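Local coordinates for 5' nucleotidase family protein (Staphylococcus aureus subsp. aureus, PDB 4Q7F) that belongs to the 5' nucleotidase family and carries a calcineurin-like phosphoesterase domain in which a manganese ion and a magnesium ion are bound, at residues 29-34 against 76-81; 35-40 against 311-316; 44-49 against 265-270. All coordinates share one frame; numbering follows the deposited sequence.

Contact 1: 29-34 against 76-81; sequences HGYIFP and GSPFCN. With MN (manganese (II) ion), chain C.
S77 pushes its side chain between the backbone of G30 and the ring of Y31, where the two segments are most tightly joined. Its OG donates a 2.6 Å hydrogen bond to G30 O, coming from above the carbonyl plane, 66° out of it. S77 is the N-cap residue of helix 78-85, and its OG also accepts a weak capping bond from F79 N. Set between its own N and C (chi1 75°), the hydroxyl can serve both partners while CB stays over the ring. S77 CB lies 3.5 Å from the centroid of the Y31 ring, almost on the ring normal, in a CH-pi contact. G30 and G76 leave room for close approach: G76 CA meets H29 O at 3.2 Å in a CA-H...O contact, and the C80 sulfur, SG, lies 3.8 Å from G30 CA.

At the phenol end of Y31 the contact is water-mediated rather than direct. One water lies 2.6 Å from Y31 OH and donates to G76 O at 3.1 Å; G76 is partly exposed here.

At the metal end H29 is again firmly held: its NE2 binds the manganese ion at 2.3 Å. Two waters, D27, D72 and H249 complete the coordination, and a bond from ND1 to Q75 O fixes the turn of the imidazole.

I32 CG1 approaches F79 CE2 at 4.0 Å. Both side chains pack on L93 and F96 of helix 91-99; I32 also touches L48 and L49 of helix 48-59, and F79 reaches L309 and L313 of helix 304-317, so the loop following strand 19-25 is seated among four helices.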
ATOM      1  N   HIS A  29       7.934   2.307  -2.977  1.00 18.48           N
ATOM      2  CA  HIS A  29       7.368   1.036  -3.404  1.00 18.26           C
ATOM      3  C   HIS A  29       8.133   0.295  -4.477  1.00 17.69           C
ATOM      4  O   HIS A  29       7.540  -0.388  -5.310  1.00 16.40           O
ATOM      5  CB  HIS A  29       5.898   1.221  -3.818  1.00 18.81           C
ATOM      6  CG  HIS A  29       4.939   1.201  -2.669  1.00 19.83           C
ATOM      7  ND1 HIS A  29       4.720   0.070  -1.919  1.00 20.34           N
ATOM      8  CD2 HIS A  29       4.093   2.142  -2.184  1.00 20.71           C
ATOM      9  CE1 HIS A  29       3.795   0.315  -1.007  1.00 21.76           C
ATOM     10  NE2 HIS A  29       3.401   1.567  -1.143  1.00 21.71           N
ATOM     11  N   GLY A  30       9.454   0.472  -4.483  1.00 17.31           N
ATOM     12  CA  GLY A  30      10.302  -0.232  -5.440  1.00 16.13           C
ATOM     13  C   GLY A  30      10.246   0.353  -6.830  1.00 16.01           C
ATOM     14  O   GLY A  30      10.640  -0.325  -7.795  1.00 16.65           O
ATOM     15  N   TYR A  31       9.715   1.582  -6.950  1.00 15.52           N
ATOM     16  CA  TYR A  31       9.734   2.318  -8.208  1.00 15.24           C
ATOM     17  C   TYR A  31      11.027   3.148  -8.209  1.00 15.13           C
ATOM     18  O   TYR A  31      11.074   4.273  -7.724  1.00 15.30           O
ATOM     19  CB  TYR A  31       8.512   3.192  -8.372  1.00 15.65           C
ATOM     20  CG  TYR A  31       7.282   2.363  -8.643  1.00 15.91           C
ATOM     21  CD1 TYR A  31       6.542   1.833  -7.609  1.00 16.47           C
ATOM     22  CD2 TYR A  31       6.916   2.046  -9.941  1.00 16.37           C
ATOM     23  CE1 TYR A  31       5.422   1.039  -7.854  1.00 17.03           C
ATOM     24  CE2 TYR A  31       5.806   1.248 -10.200  1.00 16.70           C
ATOM     25  CZ  TYR A  31       5.074   0.747  -9.146  1.00 17.02           C
ATOM     26  OH  TYR A  31       3.985  -0.049  -9.386  1.00 17.87           O
ATOM     27  N   ILE A  32      12.070   2.538  -8.741  1.00 15.63           N
ATOM     28  CA  ILE A  32      13.405   3.111  -8.793  1.00 16.57           C
ATOM     29  C   ILE A  32      13.614   3.803 -10.145  1.00 16.94           C
ATOM     30  O   ILE A  32      14.062   4.946 -10.212  1.00 19.25           O
ATOM     31  CB  ILE A  32      14.450   1.989  -8.655  1.00 16.52           C
ATOM     32  CG1 ILE A  32      14.247   1.211  -7.350  1.00 17.07           C
ATOM     33  CG2 ILE A  32      15.873   2.560  -8.763  1.00 16.82           C
ATOM     34  CD1 ILE A  32      14.335   2.034  -6.097  1.00 17.46           C
ATOM     35  N   PHE A  33      13.305   3.086 -11.219  1.00 17.73           N
ATOM     36  CA  PHE A  33      13.430   3.613 -12.564  1.00 18.48           C
ATOM     37  C   PHE A  33      12.332   4.611 -12.850  1.00 18.78           C
ATOM     38  O   PHE A  33      11.356   4.646 -12.130  1.00 19.79           O
ATOM     39  CB  PHE A  33      13.422   2.487 -13.561  1.00 19.38           C
ATOM     40  CG  PHE A  33      14.569   1.539 -13.374  1.00 20.02           C
ATOM     41  CD1 PHE A  33      15.839   1.911 -13.738  1.00 20.96           C
ATOM     42  CD2 PHE A  33      14.382   0.321 -12.789  1.00 20.35           C
ATOM     43  CE1 PHE A  33      16.900   1.067 -13.541  1.00 21.01           C
ATOM     44  CE2 PHE A  33      15.446  -0.543 -12.599  1.00 21.11           C
ATOM     45  CZ  PHE A  33      16.707  -0.156 -12.966  1.00 20.24           C
ATOM     46  N   PRO A  34      12.506   5.458 -13.888  1.00 20.23           N
ATOM     47  CA  PRO A  34      11.472   6.456 -14.208  1.00 20.32           C
ATOM     48  C   PRO A  34      10.382   5.862 -15.079  1.00 20.95           C
ATOM     49  O   PRO A  34      10.255   6.233 -16.266  1.00 21.97           O
ATOM     50  CB  PRO A  34      12.263   7.529 -14.942  1.00 21.06           C
ATOM     51  CG  PRO A  34      13.372   6.767 -15.595  1.00 21.30           C
ATOM     52  CD  PRO A  34      13.774   5.755 -14.583  1.00 20.18           C
ATOM     53  N   GLY A  76       6.036  -3.421  -4.037  1.00 21.20           N
ATOM     54  CA  GLY A  76       5.178  -2.527  -4.759  1.00 21.79           C
ATOM     55  C   GLY A  76       5.212  -2.622  -6.249  1.00 21.27           C
ATOM     56  O   GLY A  76       4.184  -2.693  -6.873  1.00 24.09           O
ATOM     57  N   SER A  77       6.400  -2.654  -6.823  1.00 19.89           N
ATOM     58  CA  SER A  77       6.517  -2.614  -8.257  1.00 19.24           C
ATOM     59  C   SER A  77       6.926  -3.962  -8.821  1.00 18.73           C
ATOM     60  O   SER A  77       7.337  -4.830  -8.077  1.00 18.41           O
ATOM     61  CB  SER A  77       7.594  -1.601  -8.620  1.00 19.26           C
ATOM     62  OG  SER A  77       8.887  -2.127  -8.349  1.00 18.36           O
ATOM     63  N   PRO A  78       6.841  -4.120 -10.151  1.00 18.93           N
ATOM     64  CA  PRO A  78       7.287  -5.342 -10.810  1.00 19.50           C
ATOM     65  C   PRO A  78       8.762  -5.595 -10.590  1.00 19.63           C
ATOM     66  O   PRO A  78       9.197  -6.716 -10.758  1.00 20.58           O
ATOM     67  CB  PRO A  78       7.022  -5.058 -12.299  1.00 20.00           C
ATOM     68  CG  PRO A  78       5.928  -4.067 -12.305  1.00 19.35           C
ATOM     69  CD  PRO A  78       6.219  -3.198 -11.115  1.00 19.47           C
ATOM     70  N   PHE A  79       9.531  -4.575 -10.228  1.00 19.46           N
ATOM     71  CA  PHE A  79      10.965  -4.777  -9.932  1.00 20.28           C
ATOM     72  C   PHE A  79      11.057  -5.667  -8.673  1.00 21.13           C
ATOM     73  O   PHE A  79      11.883  -6.614  -8.582  1.00 19.58           O
ATOM     74  CB  PHE A  79      11.664  -3.419  -9.772  1.00 20.46           C
ATOM     75  CG  PHE A  79      13.114  -3.509  -9.318  1.00 22.16           C
ATOM     76  CD1 PHE A  79      14.000  -4.389  -9.924  1.00 22.81           C
ATOM     77  CD2 PHE A  79      13.592  -2.678  -8.313  1.00 23.10           C
ATOM     78  CE1 PHE A  79      15.331  -4.456  -9.526  1.00 23.77           C
ATOM     79  CE2 PHE A  79      14.926  -2.740  -7.918  1.00 24.60           C
ATOM     80  CZ  PHE A  79      15.795  -3.632  -8.524  1.00 23.42           C
ATOM     81  N   CYS A  80      10.156  -5.408  -7.733  1.00 20.97           N
ATOM     82  CA  CYS A  80      10.083  -6.203  -6.521  1.00 21.98           C
ATOM     83  C   CYS A  80       9.720  -7.672  -6.880  1.00 22.29           C
ATOM     84  O   CYS A  80      10.364  -8.603  -6.379  1.00 21.82           O
ATOM     85  CB  CYS A  80       9.132  -5.556  -5.527  1.00 22.87           C
ATOM     86  SG  CYS A  80       9.717  -3.941  -4.918  1.00 25.73           S
ATOM     87  N   ASN A  81       8.728  -7.886  -7.762  1.00 21.95           N
ATOM     88  CA  ASN A  81       8.407  -9.247  -8.212  1.00 23.14           C
ATOM     89  C   ASN A  81       9.628  -9.904  -8.825  1.00 24.40           C
ATOM     90  O   ASN A  81       9.934 -11.076  -8.535  1.00 25.39           O
ATOM     91  CB  ASN A  81       7.305  -9.277  -9.265  1.00 23.13           C
ATOM     92  CG  ASN A  81       6.006  -8.723  -8.757  1.00 23.40           C
ATOM     93  OD1 ASN A  81       5.926  -7.560  -8.371  1.00 23.86           O
ATOM     94  ND2 ASN A  81       4.962  -9.531  -8.799  1.00 23.26           N
TER
HETATM   95 MN    MN C 602       2.289   2.520   0.579  1.00 22.28          MN
HETATM   96  O   HOH W   1       2.109  -0.573  -7.624  1.00 42.19           O
HETATM   97  O   HOH W   2       0.484   2.225   1.912  1.00 20.85           O
HETATM   98  O   HOH W   3       0.674   0.885  -0.244  1.00 33.42           O

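Contact 2: 35-40 against 311-316; sequences TDFTSR and KQLEDW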
ATOM      1  N   THR A  35       9.629   4.919 -14.496  1.00 19.36           N
ATOM      2  CA  THR A  35       8.553   4.217 -15.199  1.00 19.12           C
ATOM      3  C   THR A  35       7.586   3.532 -14.251  1.00 19.57           C
ATOM      4  O   THR A  35       7.973   3.115 -13.157  1.00 18.67           O
ATOM      5  CB  THR A  35       9.128   3.137 -16.141  1.00 18.35           C
ATOM      6  OG1 THR A  35       8.066   2.445 -16.808  1.00 18.06           O
ATOM      7  CG2 THR A  35       9.976   2.129 -15.359  1.00 17.81           C
ATOM      8  N   ASP A  36       6.329   3.391 -14.691  1.00 20.95           N
ATOM      9  CA  ASP A  36       5.310   2.661 -13.939  1.00 21.72           C
ATOM     10  C   ASP A  36       5.104   1.267 -14.589  1.00 21.93           C
ATOM     11  O   ASP A  36       4.218   0.508 -14.202  1.00 21.06           O
ATOM     12  CB  ASP A  36       3.989   3.443 -13.863  1.00 24.00           C
ATOM     13  CG  ASP A  36       3.364   3.708 -15.210  1.00 25.66           C
ATOM     14  OD1 ASP A  36       3.759   3.113 -16.238  1.00 26.26           O
ATOM     15  OD2 ASP A  36       2.434   4.529 -15.243  1.00 28.80           O
ATOM     16  N   PHE A  37       5.931   0.975 -15.597  1.00 21.42           N
ATOM     17  CA  PHE A  37       5.950  -0.319 -16.322  1.00 20.83           C
ATOM     18  C   PHE A  37       4.713  -0.651 -17.170  1.00 21.41           C
ATOM     19  O   PHE A  37       4.557  -1.781 -17.637  1.00 21.00           O
ATOM     20  CB  PHE A  37       6.282  -1.464 -15.372  1.00 21.14           C
ATOM     21  CG  PHE A  37       7.582  -1.288 -14.652  1.00 20.34           C
ATOM     22  CD1 PHE A  37       8.787  -1.601 -15.280  1.00 20.03           C
ATOM     23  CD2 PHE A  37       7.609  -0.797 -13.358  1.00 19.37           C
ATOM     24  CE1 PHE A  37       9.992  -1.417 -14.627  1.00 19.29           C
ATOM     25  CE2 PHE A  37       8.811  -0.623 -12.696  1.00 19.10           C
ATOM     26  CZ  PHE A  37      10.002  -0.946 -13.329  1.00 18.80           C
ATOM     27  N   THR A  38       3.858   0.323 -17.426  1.00 22.40           N
ATOM     28  CA  THR A  38       2.698   0.070 -18.273  1.00 23.64           C
ATOM     29  C   THR A  38       3.157  -0.365 -19.680  1.00 23.95           C
ATOM     30  O   THR A  38       2.460  -1.106 -20.362  1.00 22.62           O
ATOM     31  CB  THR A  38       1.729   1.264 -18.312  1.00 26.05           C
ATOM     32  OG1 THR A  38       2.433   2.448 -18.630  1.00 27.44           O
ATOM     33  CG2 THR A  38       1.089   1.460 -16.954  1.00 26.01           C
ATOM     34  N   SER A  39       4.352   0.054 -20.087  1.00 23.43           N
ATOM     35  CA  SER A  39       4.931  -0.384 -21.369  1.00 24.88           C
ATOM     36  C   SER A  39       6.455  -0.333 -21.243  1.00 24.42           C
ATOM     37  O   SER A  39       6.985   0.416 -20.442  1.00 22.76           O
ATOM     38  CB  SER A  39       4.416   0.446 -22.566  1.00 25.55           C
ATOM     39  OG  SER A  39       4.808   1.813 -22.501  1.00 25.94           O
ATOM     40  N   ARG A  40       7.135  -1.153 -22.035  1.00 25.33           N
ATOM     41  CA  ARG A  40       8.592  -1.291 -21.985  1.00 24.93           C
ATOM     42  C   ARG A  40       9.419  -0.027 -22.017  1.00 25.38           C
ATOM     43  O   ARG A  40      10.342   0.126 -21.210  1.00 24.24           O
ATOM     44  CB  ARG A  40       9.057  -2.196 -23.125  1.00 25.90           C
ATOM     45  CG  ARG A  40      10.561  -2.405 -23.157  1.00 26.16           C
ATOM     46  CD  ARG A  40      10.998  -3.313 -24.287  1.00 27.12           C
ATOM     47  NE  ARG A  40      12.425  -3.568 -24.150  1.00 27.49           N
ATOM     48  CZ  ARG A  40      12.972  -4.654 -23.596  1.00 28.18           C
ATOM     49  NH1 ARG A  40      14.290  -4.736 -23.514  1.00 28.29           N
ATOM     50  NH2 ARG A  40      12.228  -5.665 -23.136  1.00 27.53           N
ATOM     51  N   LYS A 311      16.913  -3.243 -18.405  1.00 24.32           N
ATOM     52  CA  LYS A 311      16.701  -4.097 -19.597  1.00 25.97           C
ATOM     53  C   LYS A 311      16.347  -5.532 -19.224  1.00 25.42           C
ATOM     54  O   LYS A 311      15.437  -6.121 -19.815  1.00 24.70           O
ATOM     55  CB  LYS A 311      17.935  -4.110 -20.514  1.00 27.51           C
ATOM     56  CG  LYS A 311      17.756  -4.950 -21.776  1.00 29.40           C
ATOM     57  CD  LYS A 311      19.063  -5.063 -22.541  1.00 31.89           C
ATOM     58  CE  LYS A 311      18.880  -5.776 -23.877  1.00 33.64           C
ATOM     59  NZ  LYS A 311      18.346  -7.160 -23.767  1.00 34.38           N
ATOM     60  N   GLN A 312      17.099  -6.106 -18.282  1.00 25.61           N
ATOM     61  CA  GLN A 312      16.826  -7.462 -17.794  1.00 25.59           C
ATOM     62  C   GLN A 312      15.405  -7.514 -17.250  1.00 24.26           C
ATOM     63  O   GLN A 312      14.657  -8.456 -17.509  1.00 23.96           O
ATOM     64  CB  GLN A 312      17.803  -7.841 -16.695  1.00 26.61           C
ATOM     65  CG  GLN A 312      19.210  -8.152 -17.203  1.00 28.91           C
ATOM     66  CD  GLN A 312      20.199  -8.314 -16.071  1.00 30.87           C
ATOM     67  OE1 GLN A 312      20.140  -7.593 -15.066  1.00 30.83           O
ATOM     68  NE2 GLN A 312      21.144  -9.232 -16.237  1.00 33.18           N
ATOM     69  N   LEU A 313      15.044  -6.481 -16.510  1.00 23.04           N
ATOM     70  CA  LEU A 313      13.726  -6.388 -15.929  1.00 22.17           C
ATOM     71  C   LEU A 313      12.666  -6.343 -17.026  1.00 22.43           C
ATOM     72  O   LEU A 313      11.710  -7.119 -17.000  1.00 23.50           O
ATOM     73  CB  LEU A 313      13.643  -5.145 -15.034  1.00 21.31           C
ATOM     74  CG  LEU A 313      12.257  -4.821 -14.474  1.00 20.53           C
ATOM     75  CD1 LEU A 313      11.643  -6.023 -13.771  1.00 20.87           C
ATOM     76  CD2 LEU A 313      12.380  -3.632 -13.524  1.00 20.54           C
ATOM     77  N   GLU A 314      12.838  -5.453 -18.003  1.00 22.69           N
ATOM     78  CA  GLU A 314      11.862  -5.359 -19.109  1.00 23.03           C
ATOM     79  C   GLU A 314      11.799  -6.674 -19.888  1.00 24.30           C
ATOM     80  O   GLU A 314      10.719  -7.142 -20.269  1.00 23.74           O
ATOM     81  CB  GLU A 314      12.197  -4.187 -20.034  1.00 23.29           C
ATOM     82  CG  GLU A 314      12.135  -2.811 -19.363  1.00 21.85           C
ATOM     83  CD  GLU A 314      10.761  -2.407 -18.884  1.00 21.67           C
ATOM     84  OE1 GLU A 314       9.717  -3.062 -19.238  1.00 21.74           O
ATOM     85  OE2 GLU A 314      10.718  -1.389 -18.146  1.00 20.98           O
ATOM     86  N   ASP A 315      12.960  -7.282 -20.132  1.00 25.32           N
ATOM     87  CA  ASP A 315      12.985  -8.559 -20.848  1.00 26.24           C
ATOM     88  C   ASP A 315      12.107  -9.602 -20.119  1.00 26.39           C
ATOM     89  O   ASP A 315      11.303 -10.286 -20.739  1.00 25.90           O
ATOM     90  CB  ASP A 315      14.414  -9.062 -21.026  1.00 27.27           C
ATOM     91  CG  ASP A 315      15.217  -8.231 -22.041  1.00 28.35           C
ATOM     92  OD1 ASP A 315      14.657  -7.329 -22.720  1.00 27.33           O
ATOM     93  OD2 ASP A 315      16.424  -8.481 -22.171  1.00 29.11           O
ATOM     94  N   TRP A 316      12.249  -9.686 -18.796  1.00 26.18           N
ATOM     95  CA  TRP A 316      11.465 -10.613 -17.998  1.00 27.14           C
ATOM     96  C   TRP A 316       9.991 -10.263 -18.084  1.00 25.26           C
ATOM     97  O   TRP A 316       9.155 -11.141 -18.248  1.00 25.60           O
ATOM     98  CB  TRP A 316      11.950 -10.584 -16.546  1.00 27.41           C
ATOM     99  CG  TRP A 316      11.296 -11.546 -15.659  1.00 29.12           C
ATOM    100  CD1 TRP A 316      11.509 -12.898 -15.613  1.00 30.76           C
ATOM    101  CD2 TRP A 316      10.371 -11.247 -14.604  1.00 28.52           C
ATOM    102  NE1 TRP A 316      10.752 -13.455 -14.611  1.00 31.71           N
ATOM    103  CE2 TRP A 316      10.042 -12.467 -13.981  1.00 29.81           C
ATOM    104  CE3 TRP A 316       9.788 -10.066 -14.133  1.00 27.18           C
ATOM    105  CZ2 TRP A 316       9.146 -12.541 -12.915  1.00 29.44           C
ATOM    106  CZ3 TRP A 316       8.909 -10.133 -13.080  1.00 26.52           C
ATOM    107  CH2 TRP A 316       8.597 -11.357 -12.470  1.00 28.15           C
TER
HETATM  108  O   HOH W   4       8.576   0.268 -18.107  1.00 20.88           O
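A salt-bridge network of R40, K311 and D315 ties the loop 35-40 to helix 304-317. R40, extended as far as NE, reaches across the helix and, turning at chi4 (98°), meets D315 end-on, both terminal nitrogens on one oxygen: NH1 to OD1 2.7 Å, NH2 to OD1 3.0 Å. The guanidinium and carboxylate are nearly coplanar, 22° apart. The other oxygen, D315 OD2, takes K311 NZ on its syn lone pair, so the carboxylate stands between two cations; R40 has a second acid in D318. E314 CB lies against one face of the guanidinium, 3.4 Å from R40 NH2.

E314 bends at chi2 (-64°) and turns its carboxylate toward the loop. R378 forms a salt bridge with E314 OE1 and R310 one with E314 OE2, charges that probably keep the buried acid ionised. A water donates to E314 OE2 at 2.7 Å and to S39 O, and accepts from T35 OG1, the oxygen that closes an ST turn onto F37 N. E314 OE2 also lies at the ring edge of F37, whose CE1 meets L313 CD2 at 3.4 Å.

F37 also rests on P78 of helix 78-85 and on L317, and R378 of helix 377-383 reaches F37 O, placing the loop where three helices meet.

Contact 3: 44-49 against 265-270; sequences QPMGLL and GTRGTT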
ATOM      1  N   GLN A  44       8.795   8.480 -17.373  1.00 34.79           N
ATOM      2  CA  GLN A  44       7.948   9.436 -16.697  1.00 34.30           C
ATOM      3  C   GLN A  44       8.738  10.076 -15.542  1.00 30.89           C
ATOM      4  O   GLN A  44       9.627   9.446 -14.980  1.00 27.08           O
ATOM      5  CB  GLN A  44       6.723   8.662 -16.202  1.00 38.79           C
ATOM      6  CG  GLN A  44       5.646   9.464 -15.505  1.00 47.25           C
ATOM      7  CD  GLN A  44       4.376   8.648 -15.268  1.00 51.30           C
ATOM      8  OE1 GLN A  44       4.209   7.549 -15.815  1.00 53.50           O
ATOM      9  NE2 GLN A  44       3.467   9.192 -14.465  1.00 53.32           N
ATOM     10  N   PRO A  45       8.436  11.339 -15.196  1.00 28.84           N
ATOM     11  CA  PRO A  45       9.188  11.973 -14.115  1.00 27.45           C
ATOM     12  C   PRO A  45       8.773  11.410 -12.742  1.00 25.48           C
ATOM     13  O   PRO A  45       7.917  11.960 -12.074  1.00 27.29           O
ATOM     14  CB  PRO A  45       8.842  13.453 -14.283  1.00 30.22           C
ATOM     15  CG  PRO A  45       7.479  13.444 -14.900  1.00 31.45           C
ATOM     16  CD  PRO A  45       7.515  12.285 -15.854  1.00 30.94           C
HETATM   17  N   MSE A  46       9.414  10.325 -12.341  1.00 22.30           N
HETATM   18  CA  MSE A  46       9.058   9.587 -11.129  1.00 21.95           C
HETATM   19  C   MSE A  46      10.137   8.622 -10.812  1.00 20.55           C
HETATM   20  O   MSE A  46      11.068   8.419 -11.599  1.00 22.11           O
HETATM   21  CB  MSE A  46       7.801   8.716 -11.428  1.00 22.85           C
HETATM   22  CG  MSE A  46       8.089   7.526 -12.410  1.00 21.37           C
HETATM   23 SE   MSE A  46       6.421   6.537 -12.684  1.00 28.91          SE
HETATM   24  CE  MSE A  46       6.551   5.472 -11.029  1.00 24.68           C
ATOM     25  N   GLY A  47      10.046   8.011  -9.655  1.00 20.35           N
ATOM     26  CA  GLY A  47      11.013   7.010  -9.273  1.00 19.37           C
ATOM     27  C   GLY A  47      12.126   7.589  -8.436  1.00 19.13           C
ATOM     28  O   GLY A  47      12.368   8.771  -8.468  1.00 18.88           O
ATOM     29  N   LEU A  48      12.806   6.708  -7.701  1.00 19.60           N
ATOM     30  CA  LEU A  48      13.820   7.096  -6.751  1.00 19.50           C
ATOM     31  C   LEU A  48      15.087   7.672  -7.392  1.00 19.01           C
ATOM     32  O   LEU A  48      15.709   8.589  -6.850  1.00 17.91           O
ATOM     33  CB  LEU A  48      14.165   5.886  -5.866  1.00 20.11           C
ATOM     34  CG  LEU A  48      15.077   6.179  -4.686  1.00 22.33           C
ATOM     35  CD1 LEU A  48      14.348   7.053  -3.689  1.00 22.06           C
ATOM     36  CD2 LEU A  48      15.580   4.909  -4.022  1.00 23.25           C
ATOM     37  N   LEU A  49      15.479   7.147  -8.535  1.00 19.79           N
ATOM     38  CA  LEU A  49      16.664   7.687  -9.197  1.00 20.21           C
ATOM     39  C   LEU A  49      16.481   9.192  -9.427  1.00 20.61           C
ATOM     40  O   LEU A  49      17.305   9.993  -9.017  1.00 18.42           O
ATOM     41  CB  LEU A  49      16.926   6.975 -10.506  1.00 20.53           C
ATOM     42  CG  LEU A  49      17.512   5.576 -10.336  1.00 21.36           C
ATOM     43  CD1 LEU A  49      17.612   4.927 -11.705  1.00 21.50           C
ATOM     44  CD2 LEU A  49      18.885   5.633  -9.661  1.00 22.49           C
ATOM     45  N   GLY A 265       3.431  11.845  -0.959  1.00 21.29           N
ATOM     46  CA  GLY A 265       2.915  11.000  -2.013  1.00 20.18           C
ATOM     47  C   GLY A 265       3.491   9.584  -2.088  1.00 19.24           C
ATOM     48  O   GLY A 265       3.650   8.885  -1.067  1.00 17.96           O
ATOM     49  N   THR A 266       3.777   9.159  -3.308  1.00 18.70           N
ATOM     50  CA  THR A 266       4.232   7.808  -3.541  1.00 19.53           C
ATOM     51  C   THR A 266       4.946   7.708  -4.875  1.00 19.98           C
ATOM     52  O   THR A 266       4.749   8.533  -5.769  1.00 19.88           O
ATOM     53  CB  THR A 266       3.000   6.833  -3.557  1.00 19.71           C
ATOM     54  OG1 THR A 266       3.430   5.466  -3.708  1.00 19.26           O
ATOM     55  CG2 THR A 266       2.033   7.195  -4.695  1.00 21.60           C
ATOM     56  N   ARG A 267       5.747   6.665  -5.008  1.00 20.23           N
ATOM     57  CA  ARG A 267       6.496   6.378  -6.244  1.00 21.12           C
ATOM     58  C   ARG A 267       7.474   7.455  -6.725  1.00 21.03           C
ATOM     59  O   ARG A 267       7.817   7.522  -7.921  1.00 19.08           O
ATOM     60  CB  ARG A 267       5.557   6.000  -7.376  1.00 21.89           C
ATOM     61  CG  ARG A 267       4.599   4.908  -7.015  1.00 22.87           C
ATOM     62  CD  ARG A 267       3.819   4.445  -8.223  1.00 24.70           C
ATOM     63  NE  ARG A 267       2.912   3.369  -7.865  1.00 26.03           N
ATOM     64  CZ  ARG A 267       2.129   2.720  -8.728  1.00 28.05           C
ATOM     65  NH1 ARG A 267       2.120   3.042 -10.014  1.00 29.53           N
ATOM     66  NH2 ARG A 267       1.343   1.758  -8.297  1.00 28.44           N
ATOM     67  N   GLY A 268       7.913   8.300  -5.798  1.00 22.27           N
ATOM     68  CA  GLY A 268       8.904   9.335  -6.107  1.00 22.00           C
ATOM     69  C   GLY A 268       8.464  10.417  -7.091  1.00 22.33           C
ATOM     70  O   GLY A 268       9.251  10.863  -7.857  1.00 19.85           O
ATOM     71  N   THR A 269       7.184  10.793  -7.086  1.00 22.02           N
ATOM     72  CA  THR A 269       6.704  11.862  -7.946  1.00 22.93           C
ATOM     73  C   THR A 269       6.910  13.195  -7.232  1.00 23.37           C
ATOM     74  O   THR A 269       6.870  14.253  -7.863  1.00 21.08           O
ATOM     75  CB  THR A 269       5.211  11.707  -8.275  1.00 24.20           C
ATOM     76  OG1 THR A 269       4.469  11.700  -7.063  1.00 24.71           O
ATOM     77  CG2 THR A 269       4.956  10.406  -9.002  1.00 25.40           C
ATOM     78  N   THR A 270       7.125  13.134  -5.910  1.00 22.78           N
ATOM     79  CA  THR A 270       7.390  14.335  -5.100  1.00 24.18           C
ATOM     80  C   THR A 270       8.400  13.984  -3.986  1.00 22.65           C
ATOM     81  O   THR A 270       8.706  12.809  -3.756  1.00 24.25           O
ATOM     82  CB  THR A 270       6.099  14.947  -4.490  1.00 25.97           C
ATOM     83  OG1 THR A 270       5.463  13.992  -3.643  1.00 27.53           O
ATOM     84  CG2 THR A 270       5.095  15.333  -5.567  1.00 27.94           C
TER
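M46, a selenomethionine in this model, and R267 run alongside each other in the same direction. M46 runs straight to SE and then bends at chi3 (-82°), which turns its methyl group onto the flank of the arginine: CE is 3.8 Å from R267 CB and 4.0 Å from R267 CD. The arginine chain itself is extended from CG to NE, and the guanidinium continues beyond the methyl group, away from segment 44-49, toward Y31 OH. Y31 thus touches both M46 and R267. At the root of the selenomethionine side chain, M46 CB lies 3.7 Å from R267 O and 4.1 Å from T269 CG2. Only the methyl branch of T269 takes part in this; its side chain also leans on Q251 of strand 251-256.

The segment 265-270 reverses in a type I' beta turn from T266 to T269, with R267 and G268 at its centre, both at positive phi. The turn links strand 259-264 of the six-stranded sheet to strand 270-278 of the five-stranded one, and so spans the two sheets of the calcineurin-like domain. It presents its carbonyls to the facing loop. G47 N donates to R267 O at 2.9 Å, with an angle of 145° at the hydrogen, and M46 CA makes a longer CA-H...O contact of 3.5 Å with G268 O. G268 has no side chain to hold the backbones apart, and its CA comes within 4.5 Å of G47 CA.

G47 is the N-cap residue of helix 48-59, and just before M46 the chain bends in an inverse gamma turn centred on P45. The 266-269 turn is also tied to D27, a ligand of the manganese ion: T266 OG1 bonds to D27 O, and R267 pairs with D27 through the backbone.

In the fold
From the N terminus, strand 19-25 runs into one long loop that, with the first residues of helix 48-59, supplies the first segment of all three contacts. Contact 1 closes the shortest loop, returning at helix 78-85 after helix 48-59 and strand 65-69. Contact 3 closes only at the turn before strand 270-278, and contact 2 later still, on helix 304-317. Contact 3 is therefore nested inside contact 2, whereas contact 1 crosses both. They also touch directly: probable backbone hydrogen bonds join P34 O to Q44 N and Y31 O to L48 N, and T35 O lies near M46 CE. Together they join the metal-bearing loop to the turn between the two sheets and to helix 304-317.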